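Local coordinates for protein saframycin Mx1 synthetase B (Legionella pneumophila subsp. pneumophila, PDB 3KXW) that belongs to the AMP-binding enzymes of the ANL clan and holds 5'-O-[(S)-(dodecanoyloxy)(hydroxy)phosphoryl]adenosine in a pocket of its chain, at residues L104-R109 with N532-V537; I210-L215 with L250-H255; F269-C274 with E307-A312. All blocks are in the same frame, centred on the assembly; numbering follows the deposited sequence.

Contact 1. Residues L104-R109 with N532-V537; sequences LDKAQR and NHQLEV
K106 and Q534 reach toward each other from opposite directions and meet through one hydrogen bond, a contact that buries just 60 Å² over both segments. The K106 chain starts far off, its CB 6.6 Å from Q534 OE1. CG leaves opposite the backbone N (chi1 168°), and bends at chi2 and chi3 carry the chain across: CD is 5.3 Å from Q534 OE1 and CE 3.9 Å. At the tip, NZ donates to Q534 OE1 at 3.2 Å. The C=O...N angle is 127°, but the amine sits above the carbonyl plane, 46° out of it, which misses the oxygen's lone-pair directions. Q534 leaves helix 515-533 with a positive phi, and its own chain, bent at chi2, also touches Y96 and L103. Next to K106, D105 is engaged separately: R109, one turn further along the helix, meets its OD2 through NE at 2.8 Å in a salt bridge, and K102 is a second cationic partner. K106 belongs to the AMP-binding part of the chain and Q534 to the C-terminal part related to Disco-interacting protein 2, so the bond spans the interface between the large N-terminal and small C-terminal domains characteristic of the ANL fold.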
loop_
_atom_site.group_PDB
_atom_site.type_symbol
_atom_site.label_atom_id
_atom_site.label_comp_id
_atom_site.label_asym_id
_atom_site.label_seq_id
_atom_site.Cartn_x
_atom_site.Cartn_y
_atom_site.Cartn_z
ATOM N N LEU A 104 -7.912 16.075 -2.607
ATOM C CA LEU A 104 -7.425 17.458 -2.604
ATOM C C LEU A 104 -7.278 17.992 -1.184
ATOM O O LEU A 104 -6.312 18.691 -0.855
ATOM C CB LEU A 104 -8.348 18.357 -3.421
ATOM C CG LEU A 104 -8.016 19.857 -3.360
ATOM C CD1 LEU A 104 -6.632 20.139 -3.915
ATOM C CD2 LEU A 104 -9.081 20.627 -4.137
ATOM N N ASP A 105 -8.238 17.639 -0.340
ATOM C CA ASP A 105 -8.144 17.917 1.082
ATOM C C ASP A 105 -6.875 17.278 1.673
ATOM O O ASP A 105 -6.155 17.906 2.447
ATOM C CB ASP A 105 -9.386 17.361 1.786
ATOM C CG ASP A 105 -9.274 17.426 3.282
ATOM O OD1 ASP A 105 -9.414 18.538 3.825
ATOM O OD2 ASP A 105 -9.037 16.366 3.911
ATOM N N LYS A 106 -6.617 16.022 1.321
ATOM C CA LYS A 106 -5.431 15.331 1.815
ATOM C C LYS A 106 -4.162 16.055 1.354
ATOM O O LYS A 106 -3.236 16.274 2.134
ATOM C CB LYS A 106 -5.431 13.857 1.367
ATOM C CG LYS A 106 -4.097 13.141 1.581
ATOM C CD LYS A 106 -4.263 11.667 1.895
ATOM C CE LYS A 106 -4.630 10.853 0.675
ATOM N NZ LYS A 106 -4.422 9.410 0.985
ATOM N N ALA A 107 -4.127 16.436 0.081
ATOM C CA ALA A 107 -2.981 17.178 -0.444
ATOM C C ALA A 107 -2.765 18.483 0.321
ATOM O O ALA A 107 -1.646 18.819 0.678
ATOM C CB ALA A 107 -3.144 17.445 -1.957
ATOM N N GLN A 108 -3.832 19.235 0.572
ATOM C CA GLN A 108 -3.685 20.481 1.310
ATOM C C GLN A 108 -3.152 20.249 2.728
ATOM O O GLN A 108 -2.344 21.027 3.238
ATOM C CB GLN A 108 -5.025 21.234 1.383
ATOM C CG GLN A 108 -4.983 22.426 2.336
ATOM C CD GLN A 108 -4.100 23.543 1.808
ATOM O OE1 GLN A 108 -3.013 23.811 2.334
ATOM N NE2 GLN A 108 -4.551 24.182 0.746
ATOM N N ARG A 109 -3.622 19.195 3.389
ATOM C CA ARG A 109 -3.135 18.917 4.741
ATOM C C ARG A 109 -1.663 18.519 4.713
ATOM O O ARG A 109 -0.924 18.838 5.623
ATOM C CB ARG A 109 -3.976 17.838 5.438
ATOM C CG ARG A 109 -5.404 18.259 5.749
ATOM C CD ARG A 109 -6.284 17.060 6.125
ATOM N NE ARG A 109 -7.688 17.455 6.072
ATOM C CZ ARG A 109 -8.289 18.143 7.034
ATOM N NH1 ARG A 109 -7.621 18.462 8.134
ATOM N NH2 ARG A 109 -9.564 18.498 6.910
ATOM N N ASN A 532 -10.644 7.166 -4.733
ATOM C CA ASN A 532 -10.922 8.340 -3.917
ATOM C C ASN A 532 -10.480 8.220 -2.466
ATOM O O ASN A 532 -10.217 9.233 -1.820
ATOM C CB ASN A 532 -12.420 8.686 -3.964
ATOM C CG ASN A 532 -12.857 9.263 -5.315
ATOM O OD1 ASN A 532 -12.138 9.176 -6.315
ATOM N ND2 ASN A 532 -14.052 9.854 -5.343
ATOM N N HIS A 533 -10.400 6.996 -1.945
ATOM C CA HIS A 533 -10.192 6.807 -0.504
ATOM C C HIS A 533 -9.114 5.804 -0.111
ATOM O O HIS A 533 -8.815 5.623 1.077
ATOM C CB HIS A 533 -11.522 6.441 0.161
ATOM C CG HIS A 533 -12.587 7.448 -0.104
ATOM N ND1 HIS A 533 -12.647 8.654 0.561
ATOM C CD2 HIS A 533 -13.585 7.468 -1.017
ATOM C CE1 HIS A 533 -13.674 9.354 0.100
ATOM N NE2 HIS A 533 -14.257 8.657 -0.861
ATOM N N GLN A 534 -8.529 5.165 -1.108
ATOM C CA GLN A 534 -7.543 4.113 -0.851
ATOM C C GLN A 534 -8.118 3.061 0.086
ATOM O O GLN A 534 -7.425 2.583 0.987
ATOM C CB GLN A 534 -6.240 4.709 -0.277
ATOM C CG GLN A 534 -5.442 5.551 -1.277
ATOM C CD GLN A 534 -6.155 6.833 -1.659
ATOM O OE1 GLN A 534 -6.444 7.682 -0.806
ATOM N NE2 GLN A 534 -6.443 6.986 -2.945
ATOM N N LEU A 535 -9.389 2.703 -0.123
ATOM C CA LEU A 535 -10.017 1.651 0.655
ATOM C C LEU A 535 -10.620 0.611 -0.286
ATOM O O LEU A 535 -10.917 0.923 -1.437
ATOM C CB LEU A 535 -11.130 2.217 1.550
ATOM C CG LEU A 535 -10.689 3.189 2.660
ATOM C CD1 LEU A 535 -11.892 3.924 3.202
ATOM C CD2 LEU A 535 -9.964 2.431 3.777
ATOM N N GLU A 536 -10.785 -0.614 0.204
ATOM C CA GLU A 536 -11.387 -1.684 -0.598
ATOM C C GLU A 536 -12.768 -2.094 -0.102
ATOM O O GLU A 536 -12.894 -2.603 1.008
ATOM C CB GLU A 536 -10.492 -2.925 -0.609
ATOM C CG GLU A 536 -9.077 -2.659 -1.075
ATOM C CD GLU A 536 -8.158 -2.417 0.089
ATOM O OE1 GLU A 536 -8.563 -1.709 1.025
ATOM O OE2 GLU A 536 -7.031 -2.949 0.098
ATOM N N VAL A 537 -13.797 -1.906 -0.932
ATOM C CA VAL A 537 -15.152 -2.382 -0.586
ATOM C C VAL A 537 -15.257 -3.906 -0.605
ATOM O O VAL A 537 -14.873 -4.548 -1.583
ATOM C CB VAL A 537 -16.213 -1.828 -1.549
ATOM C CG1 VAL A 537 -17.599 -2.345 -1.139
ATOM C CG2 VAL A 537 -16.184 -0.298 -1.545
#

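Contact 2. Residues I210-L215 with L250-H255; sequences IIFSWL and LSWLKH
W214 turns the edge of its indole onto the face of W252. NE1 is the leading atom, 3.2 Å above the W252 plane and over its centre, and its nearest atom there is W252 CD2 at 3.3 Å. The five-membered rings are 4.4 Å apart between centroids with planes at 84°, a clear edge-to-face pair. W214 reaches this position with chi1 at 54°, which sets CG between its own backbone N and carbonyl carbon, while L215 CD2 lies against one of its faces. W252 takes the other course: CG is turned opposite the backbone N (chi1 -174°), carrying the indole from helix 250-259 to the strand side. L253 CD2 backs its second face. Together with F212 and H255 the two tryptophans form an aromatic cluster that packs helix 250-259 against strand 210-213, which is backbone-bonded to I238 of strand 236-239 and to I263 of strand 263-266, while S213 OG accepts from L215 N in an ST turn where the strand ends. F212 meets W252 rim to rim, neither ring over the face of the other, with F212 CD2 3.6 Å from W252 CD1. On H255 it is mainly the CB that does the touching, 3.4 Å from F212 CE1; the imidazole then leads away, though ND1 still lies 3.6 Å from F212 CZ. S264 ties both sides: its OG is hydrogen-bonded to W252 NE1 and to F212 O.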
loop_
_atom_site.group_PDB
_atom_site.type_symbol
_atom_site.label_atom_id
_atom_site.label_comp_id
_atom_site.label_asym_id
_atom_site.label_seq_id
_atom_site.Cartn_x
_atom_site.Cartn_y
_atom_site.Cartn_z
ATOM N N ILE A 210 12.862 -10.884 -11.394
ATOM C CA ILE A 210 12.164 -9.813 -12.086
ATOM C C ILE A 210 10.928 -9.442 -11.268
ATOM O O ILE A 210 10.123 -10.287 -10.918
ATOM C CB ILE A 210 11.771 -10.229 -13.510
ATOM C CG1 ILE A 210 13.052 -10.460 -14.337
ATOM C CG2 ILE A 210 10.879 -9.168 -14.168
ATOM C CD1 ILE A 210 12.785 -10.833 -15.776
ATOM N N ILE A 211 10.783 -8.170 -10.941
ATOM C CA ILE A 211 9.626 -7.798 -10.150
ATOM C C ILE A 211 8.542 -7.199 -11.026
ATOM O O ILE A 211 8.825 -6.354 -11.877
ATOM C CB ILE A 211 10.025 -6.809 -9.038
ATOM C CG1 ILE A 211 11.041 -7.469 -8.088
ATOM C CG2 ILE A 211 8.783 -6.286 -8.314
ATOM C CD1 ILE A 211 11.584 -6.518 -7.001
ATOM N N PHE A 212 7.303 -7.630 -10.840
ATOM C CA PHE A 212 6.196 -6.927 -11.483
ATOM C C PHE A 212 5.355 -6.231 -10.414
ATOM O O PHE A 212 5.139 -6.788 -9.339
ATOM C CB PHE A 212 5.313 -7.849 -12.330
ATOM C CG PHE A 212 4.268 -7.101 -13.067
ATOM C CD1 PHE A 212 4.546 -6.573 -14.326
ATOM C CD2 PHE A 212 3.057 -6.776 -12.455
ATOM C CE1 PHE A 212 3.598 -5.807 -14.987
ATOM C CE2 PHE A 212 2.123 -6.006 -13.115
ATOM C CZ PHE A 212 2.391 -5.512 -14.387
ATOM N N SER A 213 4.893 -5.024 -10.693
ATOM C CA SER A 213 4.030 -4.357 -9.739
ATOM C C SER A 213 2.978 -3.488 -10.383
ATOM O O SER A 213 3.286 -2.735 -11.295
ATOM C CB SER A 213 4.866 -3.516 -8.788
ATOM O OG SER A 213 4.052 -2.919 -7.787
ATOM N N TRP A 214 1.739 -3.584 -9.906
ATOM C CA TRP A 214 0.730 -2.557 -10.224
ATOM C C TRP A 214 0.456 -1.675 -9.008
ATOM O O TRP A 214 -0.425 -0.815 -9.062
ATOM C CB TRP A 214 -0.605 -3.178 -10.689
ATOM C CG TRP A 214 -1.161 -4.193 -9.698
ATOM C CD1 TRP A 214 -0.997 -5.540 -9.749
ATOM C CD2 TRP A 214 -1.956 -3.928 -8.530
ATOM N NE1 TRP A 214 -1.628 -6.141 -8.678
ATOM C CE2 TRP A 214 -2.224 -5.170 -7.917
ATOM C CE3 TRP A 214 -2.466 -2.766 -7.944
ATOM C CZ2 TRP A 214 -2.963 -5.287 -6.744
ATOM C CZ3 TRP A 214 -3.222 -2.882 -6.776
ATOM C CH2 TRP A 214 -3.457 -4.134 -6.183
ATOM N N LEU A 215 1.194 -1.893 -7.923
ATOM C CA LEU A 215 0.881 -1.259 -6.627
ATOM C C LEU A 215 1.060 0.247 -6.611
ATOM O O LEU A 215 1.935 0.783 -7.274
ATOM C CB LEU A 215 1.701 -1.885 -5.497
ATOM C CG LEU A 215 1.554 -3.389 -5.250
ATOM C CD1 LEU A 215 2.489 -3.832 -4.113
ATOM C CD2 LEU A 215 0.082 -3.800 -4.969
ATOM N N LEU A 250 -6.924 -9.400 -15.021
ATOM C CA LEU A 250 -6.232 -10.384 -15.841
ATOM C C LEU A 250 -4.891 -9.849 -16.331
ATOM O O LEU A 250 -3.935 -10.619 -16.485
ATOM C CB LEU A 250 -7.084 -10.783 -17.048
ATOM C CG LEU A 250 -6.364 -11.662 -18.062
ATOM C CD1 LEU A 250 -6.001 -12.979 -17.427
ATOM C CD2 LEU A 250 -7.272 -11.868 -19.267
ATOM N N SER A 251 -4.802 -8.545 -16.585
ATOM C CA SER A 251 -3.545 -8.006 -17.120
ATOM C C SER A 251 -2.367 -8.212 -16.156
ATOM O O SER A 251 -1.231 -8.374 -16.587
ATOM C CB SER A 251 -3.665 -6.548 -17.573
ATOM O OG SER A 251 -3.825 -5.693 -16.463
ATOM N N TRP A 252 -2.636 -8.243 -14.856
ATOM C CA TRP A 252 -1.574 -8.570 -13.897
ATOM C C TRP A 252 -0.939 -9.926 -14.222
ATOM O O TRP A 252 0.284 -10.073 -14.249
ATOM C CB TRP A 252 -2.146 -8.612 -12.484
ATOM C CG TRP A 252 -1.140 -8.807 -11.353
ATOM C CD1 TRP A 252 0.208 -8.617 -11.398
ATOM C CD2 TRP A 252 -1.453 -9.159 -10.002
ATOM N NE1 TRP A 252 0.763 -8.851 -10.156
ATOM C CE2 TRP A 252 -0.240 -9.173 -9.278
ATOM C CE3 TRP A 252 -2.649 -9.445 -9.327
ATOM C CZ2 TRP A 252 -0.180 -9.483 -7.910
ATOM C CZ3 TRP A 252 -2.589 -9.774 -7.962
ATOM C CH2 TRP A 252 -1.357 -9.784 -7.268
ATOM N N LEU A 253 -1.780 -10.920 -14.445
ATOM C CA LEU A 253 -1.304 -12.288 -14.655
ATOM C C LEU A 253 -0.754 -12.469 -16.072
ATOM O O LEU A 253 0.209 -13.208 -16.280
ATOM C CB LEU A 253 -2.407 -13.304 -14.326
ATOM C CG LEU A 253 -3.131 -13.058 -12.997
ATOM C CD1 LEU A 253 -4.182 -14.153 -12.798
ATOM C CD2 LEU A 253 -2.180 -13.024 -11.792
ATOM N N LYS A 254 -1.351 -11.782 -17.042
ATOM C CA LYS A 254 -0.774 -11.722 -18.394
ATOM C C LYS A 254 0.642 -11.138 -18.409
ATOM O O LYS A 254 1.553 -11.683 -19.060
ATOM C CB LYS A 254 -1.646 -10.905 -19.343
ATOM C CG LYS A 254 -2.843 -11.654 -19.875
ATOM C CD LYS A 254 -3.468 -10.850 -21.034
ATOM C CE LYS A 254 -4.635 -11.584 -21.686
ATOM N NZ LYS A 254 -5.268 -10.770 -22.779
ATOM N N HIS A 255 0.842 -10.030 -17.711
ATOM C CA HIS A 255 2.192 -9.453 -17.670
ATOM C C HIS A 255 3.187 -10.325 -16.922
ATOM O O HIS A 255 4.341 -10.420 -17.333
ATOM C CB HIS A 255 2.184 -8.030 -17.119
ATOM C CG HIS A 255 1.545 -7.057 -18.050
ATOM N ND1 HIS A 255 0.809 -5.975 -17.626
ATOM C CD2 HIS A 255 1.507 -7.034 -19.402
ATOM C CE1 HIS A 255 0.367 -5.307 -18.677
ATOM N NE2 HIS A 255 0.779 -5.927 -19.765
#

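Contact 3. Residues F269-C274 with E307-A312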
loop_
_atom_site.group_PDB
_atom_site.type_symbol
_atom_site.label_atom_id
_atom_site.label_comp_id
_atom_site.label_asym_id
_atom_site.label_seq_id
_atom_site.Cartn_x
_atom_site.Cartn_y
_atom_site.Cartn_z
ATOM N N PHE A 269 -6.685 -8.510 -0.561
ATOM C CA PHE A 269 -7.896 -8.359 -1.391
ATOM C C PHE A 269 -7.673 -8.629 -2.895
ATOM O O PHE A 269 -8.589 -9.070 -3.606
ATOM C CB PHE A 269 -8.500 -6.958 -1.226
ATOM C CG PHE A 269 -7.920 -5.953 -2.175
ATOM C CD1 PHE A 269 -8.460 -5.786 -3.438
ATOM C CD2 PHE A 269 -6.808 -5.192 -1.808
ATOM C CE1 PHE A 269 -7.911 -4.889 -4.336
ATOM C CE2 PHE A 269 -6.261 -4.288 -2.706
ATOM C CZ PHE A 269 -6.817 -4.141 -3.968
ATOM N N ALA A 270 -6.474 -8.331 -3.397
ATOM C CA ALA A 270 -6.285 -8.359 -4.848
ATOM C C ALA A 270 -6.317 -9.787 -5.411
ATOM O O ALA A 270 -6.672 -10.003 -6.586
ATOM C CB ALA A 270 -4.984 -7.630 -5.242
ATOM N N TYR A 271 -5.966 -10.762 -4.579
ATOM C CA TYR A 271 -6.064 -12.157 -4.987
ATOM C C TYR A 271 -7.553 -12.556 -5.139
ATOM O O TYR A 271 -7.940 -13.212 -6.107
ATOM C CB TYR A 271 -5.254 -13.076 -4.040
ATOM C CG TYR A 271 -3.752 -12.772 -4.060
ATOM C CD1 TYR A 271 -2.964 -13.147 -5.135
ATOM C CD2 TYR A 271 -3.146 -12.096 -3.010
ATOM C CE1 TYR A 271 -1.598 -12.862 -5.182
ATOM C CE2 TYR A 271 -1.783 -11.796 -3.037
ATOM C CZ TYR A 271 -1.018 -12.180 -4.125
ATOM O OH TYR A 271 0.316 -11.892 -4.161
ATOM N N ASP A 272 -8.388 -12.113 -4.209
ATOM C CA ASP A 272 -9.819 -12.351 -4.303
ATOM C C ASP A 272 -10.390 -11.659 -5.512
ATOM O O ASP A 272 -11.289 -12.170 -6.165
ATOM C CB ASP A 272 -10.540 -11.824 -3.073
ATOM C CG ASP A 272 -10.359 -12.720 -1.867
ATOM O OD1 ASP A 272 -10.531 -13.946 -1.993
ATOM O OD2 ASP A 272 -10.030 -12.182 -0.803
ATOM N N TYR A 273 -9.866 -10.474 -5.800
ATOM C CA TYR A 273 -10.365 -9.674 -6.909
ATOM C C TYR A 273 -10.099 -10.385 -8.237
ATOM O O TYR A 273 -10.955 -10.382 -9.128
ATOM C CB TYR A 273 -9.715 -8.292 -6.870
ATOM C CG TYR A 273 -10.332 -7.266 -7.783
ATOM C CD1 TYR A 273 -11.553 -6.665 -7.497
ATOM C CD2 TYR A 273 -9.674 -6.882 -8.925
ATOM C CE1 TYR A 273 -12.107 -5.704 -8.371
ATOM C CE2 TYR A 273 -10.192 -5.946 -9.764
ATOM C CZ TYR A 273 -11.398 -5.357 -9.504
ATOM O OH TYR A 273 -11.831 -4.418 -10.432
ATOM N N CYS A 274 -8.904 -10.967 -8.366
ATOM C CA CYS A 274 -8.588 -11.819 -9.529
ATOM C C CYS A 274 -9.527 -13.007 -9.672
ATOM O O CYS A 274 -10.040 -13.271 -10.757
ATOM C CB CYS A 274 -7.162 -12.344 -9.448
ATOM S SG CYS A 274 -5.887 -11.098 -9.767
ATOM N N GLU A 307 -6.324 -19.923 -0.866
ATOM C CA GLU A 307 -6.744 -21.234 -1.340
ATOM C C GLU A 307 -7.607 -21.053 -2.583
ATOM O O GLU A 307 -7.423 -21.779 -3.545
ATOM C CB GLU A 307 -7.451 -22.027 -0.237
ATOM C CG GLU A 307 -8.111 -23.346 -0.669
ATOM C CD GLU A 307 -7.151 -24.417 -1.182
ATOM O OE1 GLU A 307 -5.922 -24.307 -1.019
ATOM O OE2 GLU A 307 -7.646 -25.407 -1.760
ATOM N N HIS A 308 -8.522 -20.074 -2.561
ATOM C CA HIS A 308 -9.341 -19.740 -3.730
ATOM C C HIS A 308 -8.480 -19.394 -4.922
ATOM O O HIS A 308 -8.749 -19.832 -6.029
ATOM C CB HIS A 308 -10.250 -18.541 -3.476
ATOM C CG HIS A 308 -11.459 -18.840 -2.650
ATOM N ND1 HIS A 308 -12.427 -17.897 -2.394
ATOM C CD2 HIS A 308 -11.855 -19.970 -2.018
ATOM C CE1 HIS A 308 -13.372 -18.430 -1.638
ATOM N NE2 HIS A 308 -13.047 -19.686 -1.391
ATOM N N PHE A 309 -7.450 -18.586 -4.691
ATOM C CA PHE A 309 -6.581 -18.159 -5.775
ATOM C C PHE A 309 -5.781 -19.339 -6.323
ATOM O O PHE A 309 -5.601 -19.481 -7.535
ATOM C CB PHE A 309 -5.618 -17.066 -5.293
ATOM C CG PHE A 309 -4.831 -16.448 -6.405
ATOM C CD1 PHE A 309 -5.347 -15.374 -7.108
ATOM C CD2 PHE A 309 -3.595 -16.956 -6.760
ATOM C CE1 PHE A 309 -4.632 -14.779 -8.161
ATOM C CE2 PHE A 309 -2.876 -16.387 -7.818
ATOM C CZ PHE A 309 -3.390 -15.289 -8.504
ATOM N N TYR A 310 -5.318 -20.187 -5.417
ATOM C CA TYR A 310 -4.528 -21.338 -5.826
ATOM C C TYR A 310 -5.361 -22.268 -6.697
ATOM O O TYR A 310 -4.912 -22.680 -7.761
ATOM C CB TYR A 310 -3.988 -22.097 -4.616
ATOM C CG TYR A 310 -3.481 -23.467 -4.999
ATOM C CD1 TYR A 310 -2.377 -23.609 -5.835
ATOM C CD2 TYR A 310 -4.114 -24.608 -4.552
ATOM C CE1 TYR A 310 -1.905 -24.872 -6.204
ATOM C CE2 TYR A 310 -3.653 -25.867 -4.919
ATOM C CZ TYR A 310 -2.554 -25.992 -5.726
ATOM O OH TYR A 310 -2.127 -27.257 -6.080
ATOM N N GLN A 311 -6.584 -22.567 -6.259
ATOM C CA GLN A 311 -7.471 -23.436 -7.035
ATOM C C GLN A 311 -7.814 -22.819 -8.404
ATOM O O GLN A 311 -7.917 -23.522 -9.412
ATOM C CB GLN A 311 -8.752 -23.770 -6.253
ATOM C CG GLN A 311 -8.552 -24.635 -4.995
ATOM C CD GLN A 311 -7.946 -25.985 -5.318
ATOM O OE1 GLN A 311 -8.094 -26.486 -6.433
ATOM N NE2 GLN A 311 -7.239 -26.562 -4.362
ATOM N N ALA A 312 -7.985 -21.503 -8.438
ATOM C CA ALA A 312 -8.321 -20.805 -9.678
ATOM C C ALA A 312 -7.183 -20.769 -10.711
ATOM O O ALA A 312 -7.444 -20.676 -11.918
ATOM C CB ALA A 312 -8.826 -19.371 -9.372
HETATM O O HOH W 1 -11.818 -15.549 -3.635
#
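Helices 269-274 and 307-312 run in broadly the same direction, their axes crossing at 39° and coming within 9.0 Å, with the CA atoms of Y271 and F309 closest across the gap at 6.1 Å. F309 is the side chain that bridges them. Its chi1 of -172° swings CG away from its own backbone N, so that the phenyl group lies along the first helix from Y271 to C274. Y271 presents the edge of its ring: CD1 stands 3.7 Å above the F309 plane, over its centre, and the planes meet at 80°, which makes this a T-shaped (edge-to-face) pair. The rim of the F309 ring meets two further groups. The carbonyl oxygen of Y271 is 3.5 Å from F309 CD1, and C274 CB lies in the ring plane, 3.7 Å from F309 CE1. The phenyl ring is thus bounded over one face and along part of its rim by a single turn of the partner helix. Alongside this apolar patch runs a polar link through water. The water donates to D272 OD1 at 2.6 Å and is hydrogen-bonded at 2.7 Å to H308 ND1, lying in the plane of the imidazole; it spans two side chains that do not bond directly. The other carboxylate oxygen of D272 is taken up by T305, in the early part of helix 303-313, which gives D272 a second tie to that helix. The hydroxyl of Y271 reaches F295 O on strand 293-296, whose A294 and N296 also touch the tyrosine. The helices accordingly pack beside the sheet containing strands 263-266, 293-296 and 323-328: helix 269-277 follows the first of these strands, and helix 303-313 connects the next two, with F323 meeting Y271 edge to face.

Contacts 2 and 3 follow one another along the chain and share one packed core: their centres are about 15 Å apart, W214 CZ2 lies 3.4 Å from A270 CB, and W252 CE3 is 3.7 Å from C274 SG. Contact 1 closes a much longer loop around both. Its centre is about 24 Å from that of contact 2, with nearest atoms about 7 Å apart, and about 27 Å from that of contact 3, which it nevertheless touches where E536 packs on F269. None of the side chains nearest the bound 5'-O-[(S)-(dodecanoyloxy)(hydroxy)phosphoryl]adenosine touches it: that of Q534 is about 9 Å from it, those of F212 and Y271 about 10 Å each.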